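Local coordinates for protein type III effector HopA1 (PDB 4RSX) that probably acts in plant cells as a type III secreted effector of Pseudomonas syringae, seen here as its C-terminal alpha/beta part, at residues A167-L172 / Q196-G201; I116-Q119 / Q125-R128. All coordinates share one frame; numbering follows the deposited sequence.

Contact 1 of 2, residues A167-L172 / Q196-G201; sequences AKAEKL and QSLSKG
Leu198 meets Glu170 at about a right angle, its two methyls set against the aliphatic part of the glutamate. CD1 of Leu198 lies 3.9 Å from CG of Glu170, and CD2 of Leu198 is 4.0 Å from the same carbon, so the forked end of the leucine straddles one methylene. With CG of Leu198 anti to its carbonyl carbon (chi1 -58°), the fork reaches from edge strand 196-199 to the first turns of helix 166-180. CD1 also comes 4.0 Å from the backbone N of Glu170, while its approach to CB of Ala169 is looser, at 4.3 Å. The glutamate runs on extended beyond CG (chi2 -179°), which carries the carboxylate past the leucine, with OE2 of Glu170 the nearer oxygen, 4.2 Å from CD2 of Leu198. Tyr204 of the neighbouring strand packs on both Leu198 and Ala169, and Val166 also touches the leucine. Leu198 and Ser199 together face Leu202 as a classic beta bulge. Beyond it, Lys177 of the same helix donates to Ser199 OG and Lys200 O, adding a polar link between the two elements. The contact itself is purely van der Waals and buries just 122 Å² in all: buried Ala169 marks its inner side, and the exposed glutamate lends its CG methylene to the leucine while its carboxylate can probably stay solvated at the protein surface.

Contact 2 of 2, residues I116-Q119 / Q125-R128; sequences IGVQ and QLTR
Leu126 overlaps Ile116 with both methyls of its forked end and Val118 with one of them, at the strand-to-helix connection of a beta-alpha-beta crossover. Strand 111-116 leads through this loop into helix 123-136, which continues to strand 140-146, parallel to the first with strand 158-162 lying between them. Ile116 and Val118 face the helix from alternate positions of an extended chain, and Gly117 between them takes no part in the packing. CG of Leu126 stands anti to its backbone N (chi1 174°), which sends the fork out from the helix to the loop. CD2 of Leu126 does most of the touching, at 3.6 Å from CG2 of Ile116, and CD1 of Leu126 adds a second approach to that methyl at 3.9 Å. All three side chains are buried and apolar. Leu176 of helix 166-180 touches both Ile116 and Leu126, Ala158 and Ile182 also pack on the leucine, and Phe187 packs on Val118, so the cluster joins the sheet to two helices. At the loop end, one methyl of Val118, CG2, meets CD2 of Leu126 at 3.8 Å.

Overall arrangement
Contact 2 closes along the chain before contact 1 opens, and their centres lie 15 Å apart, both within the HopA1 family region. They share one antiparallel sheet: contact 2 packs the end of strand 111-116 and the loop after it on helix 123-136, whereas contact 1 sets edge strand 196-199 on helix 166-180. Strand 202-207 lies between these two strands. The contacts also touch directly, since Gly201 O is 2.7 Å from Gly117 N, a probable hydrogen bond. Helix 166-180 serves both, meeting Leu198 near its start and offering Leu176 to contact 2. Together they pack two helices against the sheet, one contact buried and one partly open.

Contact 1 of 2, residues A167-L172 / Q196-G201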
loop_
_atom_site.group_PDB
_atom_site.type_symbol
_atom_site.label_atom_id
_atom_site.label_comp_id
_atom_site.label_asym_id
_atom_site.label_seq_id
_atom_site.Cartn_x
_atom_site.Cartn_y
_atom_site.Cartn_z
ATOM N N ALA A 167 -15.090 3.650 -5.594
ATOM C CA ALA A 167 -16.200 2.699 -5.670
ATOM C C ALA A 167 -15.749 1.294 -6.093
ATOM O O ALA A 167 -16.191 0.301 -5.520
ATOM C CB ALA A 167 -17.284 3.210 -6.604
ATOM N N LYS A 168 -14.888 1.219 -7.103
ATOM C CA LYS A 168 -14.362 -0.062 -7.564
ATOM C C LYS A 168 -13.555 -0.725 -6.443
ATOM O O LYS A 168 -13.686 -1.923 -6.198
ATOM C CB LYS A 168 -13.510 0.137 -8.830
ATOM C CG LYS A 168 -12.931 -1.144 -9.445
ATOM C CD LYS A 168 -14.005 -2.123 -9.912
ATOM C CE LYS A 168 -13.381 -3.476 -10.283
ATOM N NZ LYS A 168 -14.283 -4.332 -11.113
ATOM N N ALA A 169 -12.743 0.070 -5.745
ATOM C CA ALA A 169 -11.939 -0.428 -4.623
ATOM C C ALA A 169 -12.794 -0.944 -3.477
ATOM O O ALA A 169 -12.466 -1.975 -2.881
ATOM C CB ALA A 169 -11.003 0.654 -4.115
ATOM N N GLU A 170 -13.866 -0.217 -3.145
ATOM C CA GLU A 170 -14.812 -0.669 -2.121
ATOM C C GLU A 170 -15.370 -2.047 -2.464
ATOM O O GLU A 170 -15.374 -2.952 -1.625
ATOM C CB GLU A 170 -15.969 0.327 -1.952
ATOM C CG GLU A 170 -15.583 1.613 -1.210
ATOM C CD GLU A 170 -16.756 2.591 -1.024
ATOM O OE1 GLU A 170 -17.691 2.582 -1.859
ATOM O OE2 GLU A 170 -16.736 3.375 -0.041
ATOM N N LYS A 171 -15.838 -2.211 -3.698
ATOM C CA LYS A 171 -16.371 -3.502 -4.123
ATOM C C LYS A 171 -15.328 -4.617 -4.025
ATOM O O LYS A 171 -15.631 -5.700 -3.532
ATOM C CB LYS A 171 -16.935 -3.411 -5.542
ATOM C CG LYS A 171 -18.154 -2.507 -5.656
ATOM C CD LYS A 171 -18.699 -2.497 -7.082
ATOM C CE LYS A 171 -19.982 -1.680 -7.188
ATOM N NZ LYS A 171 -20.587 -1.776 -8.554
ATOM N N LEU A 172 -14.103 -4.352 -4.483
ATOM C CA LEU A 172 -13.046 -5.363 -4.408
ATOM C C LEU A 172 -12.686 -5.679 -2.969
ATOM O O LEU A 172 -12.377 -6.824 -2.633
ATOM C CB LEU A 172 -11.791 -4.900 -5.132
ATOM C CG LEU A 172 -11.912 -4.815 -6.644
ATOM C CD1 LEU A 172 -10.648 -4.179 -7.183
ATOM C CD2 LEU A 172 -12.152 -6.186 -7.263
ATOM N N GLN A 196 -7.807 6.967 2.914
ATOM C CA GLN A 196 -9.211 6.821 3.285
ATOM C C GLN A 196 -9.542 5.402 3.761
ATOM O O GLN A 196 -9.315 4.411 3.049
ATOM C CB GLN A 196 -10.138 7.218 2.116
ATOM C CG GLN A 196 -11.629 7.166 2.455
ATOM C CD GLN A 196 -12.513 7.547 1.262
ATOM O OE1 GLN A 196 -12.116 8.351 0.418
ATOM N NE2 GLN A 196 -13.713 6.958 1.187
ATOM N N SER A 197 -10.097 5.315 4.967
ATOM C CA SER A 197 -10.501 4.041 5.545
ATOM C C SER A 197 -11.817 3.556 4.941
ATOM O O SER A 197 -12.825 4.255 5.016
ATOM C CB SER A 197 -10.639 4.204 7.065
ATOM O OG SER A 197 -11.137 3.025 7.675
ATOM N N LEU A 198 -11.814 2.360 4.353
ATOM C CA LEU A 198 -13.031 1.794 3.762
ATOM C C LEU A 198 -13.763 0.859 4.731
ATOM O O LEU A 198 -14.993 0.740 4.688
ATOM C CB LEU A 198 -12.710 1.045 2.471
ATOM C CG LEU A 198 -12.018 1.859 1.380
ATOM C CD1 LEU A 198 -11.902 1.057 0.076
ATOM C CD2 LEU A 198 -12.743 3.189 1.132
ATOM N N SER A 199 -12.987 0.178 5.571
ATOM C CA SER A 199 -13.491 -0.630 6.680
ATOM C C SER A 199 -12.252 -1.098 7.399
ATOM O O SER A 199 -11.148 -0.852 6.923
ATOM C CB SER A 199 -14.326 -1.829 6.214
ATOM O OG SER A 199 -13.581 -2.685 5.374
ATOM N N LYS A 200 -12.429 -1.753 8.540
ATOM C CA LYS A 200 -11.300 -2.241 9.332
ATOM C C LYS A 200 -10.279 -2.981 8.455
ATOM O O LYS A 200 -10.633 -3.920 7.735
ATOM C CB LYS A 200 -11.810 -3.163 10.444
ATOM C CG LYS A 200 -10.762 -3.570 11.483
ATOM C CD LYS A 200 -11.355 -4.637 12.413
ATOM C CE LYS A 200 -11.105 -4.318 13.886
ATOM N NZ LYS A 200 -9.850 -4.892 14.453
ATOM N N GLY A 201 -9.030 -2.526 8.492
ATOM C CA GLY A 201 -7.968 -3.175 7.745
ATOM C C GLY A 201 -7.922 -2.853 6.257
ATOM O O GLY A 201 -7.057 -3.379 5.538
#

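Contact 2 of 2, residues I116-Q119 / Q125-R128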
loop_
_atom_site.group_PDB
_atom_site.type_symbol
_atom_site.label_atom_id
_atom_site.label_comp_id
_atom_site.label_asym_id
_atom_site.label_seq_id
_atom_site.Cartn_x
_atom_site.Cartn_y
_atom_site.Cartn_z
ATOM N N ILE A 116 -4.211 -3.434 2.563
ATOM C CA ILE A 116 -4.895 -4.386 3.430
ATOM C C ILE A 116 -4.069 -4.729 4.677
ATOM O O ILE A 116 -2.876 -5.047 4.578
ATOM C CB ILE A 116 -5.235 -5.674 2.669
ATOM C CG1 ILE A 116 -5.937 -5.329 1.348
ATOM C CG2 ILE A 116 -6.080 -6.607 3.531
ATOM C CD1 ILE A 116 -5.171 -5.811 0.125
ATOM N N GLY A 117 -4.709 -4.667 5.847
ATOM C CA GLY A 117 -4.031 -4.925 7.103
ATOM C C GLY A 117 -4.666 -6.079 7.850
ATOM O O GLY A 117 -5.807 -5.973 8.298
ATOM N N VAL A 118 -3.942 -7.193 7.952
ATOM C CA VAL A 118 -4.390 -8.330 8.762
ATOM C C VAL A 118 -3.315 -8.713 9.762
ATOM O O VAL A 118 -2.142 -8.335 9.612
ATOM C CB VAL A 118 -4.722 -9.587 7.916
ATOM C CG1 VAL A 118 -5.897 -9.336 7.001
ATOM C CG2 VAL A 118 -3.485 -10.069 7.120
ATOM N N GLN A 119 -3.714 -9.458 10.788
ATOM C CA GLN A 119 -2.745 -10.002 11.720
ATOM C C GLN A 119 -1.881 -11.001 10.954
ATOM O O GLN A 119 -2.391 -11.779 10.148
ATOM C CB GLN A 119 -3.453 -10.641 12.915
ATOM C CG GLN A 119 -4.173 -9.615 13.788
ATOM C CD GLN A 119 -4.735 -10.205 15.073
ATOM O OE1 GLN A 119 -5.762 -9.746 15.588
ATOM N NE2 GLN A 119 -4.054 -11.209 15.610
ATOM N N GLN A 125 -3.129 -16.673 4.205
ATOM C CA GLN A 125 -4.516 -16.697 3.756
ATOM C C GLN A 125 -4.847 -15.475 2.903
ATOM O O GLN A 125 -5.491 -15.602 1.857
ATOM C CB GLN A 125 -5.474 -16.757 4.954
ATOM C CG GLN A 125 -5.661 -18.134 5.554
ATOM C CD GLN A 125 -6.952 -18.246 6.356
ATOM O OE1 GLN A 125 -6.942 -18.649 7.520
ATOM N NE2 GLN A 125 -8.071 -17.905 5.727
ATOM N N LEU A 126 -4.432 -14.292 3.351
ATOM C CA LEU A 126 -4.700 -13.077 2.578
ATOM C C LEU A 126 -4.049 -13.174 1.204
ATOM O O LEU A 126 -4.668 -12.821 0.187
ATOM C CB LEU A 126 -4.193 -11.834 3.310
ATOM C CG LEU A 126 -4.278 -10.512 2.539
ATOM C CD1 LEU A 126 -5.711 -10.239 2.142
ATOM C CD2 LEU A 126 -3.748 -9.367 3.380
ATOM N N THR A 127 -2.812 -13.677 1.174
ATOM C CA THR A 127 -2.057 -13.729 -0.077
ATOM C C THR A 127 -2.778 -14.621 -1.090
ATOM O O THR A 127 -2.881 -14.281 -2.273
ATOM C CB THR A 127 -0.610 -14.205 0.156
ATOM O OG1 THR A 127 0.067 -13.233 0.961
ATOM C CG2 THR A 127 0.138 -14.345 -1.164
ATOM N N ARG A 128 -3.301 -15.744 -0.606
ATOM C CA ARG A 128 -4.099 -16.647 -1.425
ATOM C C ARG A 128 -5.324 -15.941 -1.988
ATOM O O ARG A 128 -5.635 -16.070 -3.170
ATOM C CB ARG A 128 -4.563 -17.845 -0.585
ATOM C CG ARG A 128 -3.443 -18.777 -0.130
ATOM C CD ARG A 128 -4.015 -20.117 0.358
ATOM N NE ARG A 128 -3.015 -20.894 1.084
ATOM C CZ ARG A 128 -2.377 -21.952 0.584
ATOM N NH1 ARG A 128 -2.647 -22.372 -0.650
ATOM N NH2 ARG A 128 -1.474 -22.595 1.324
#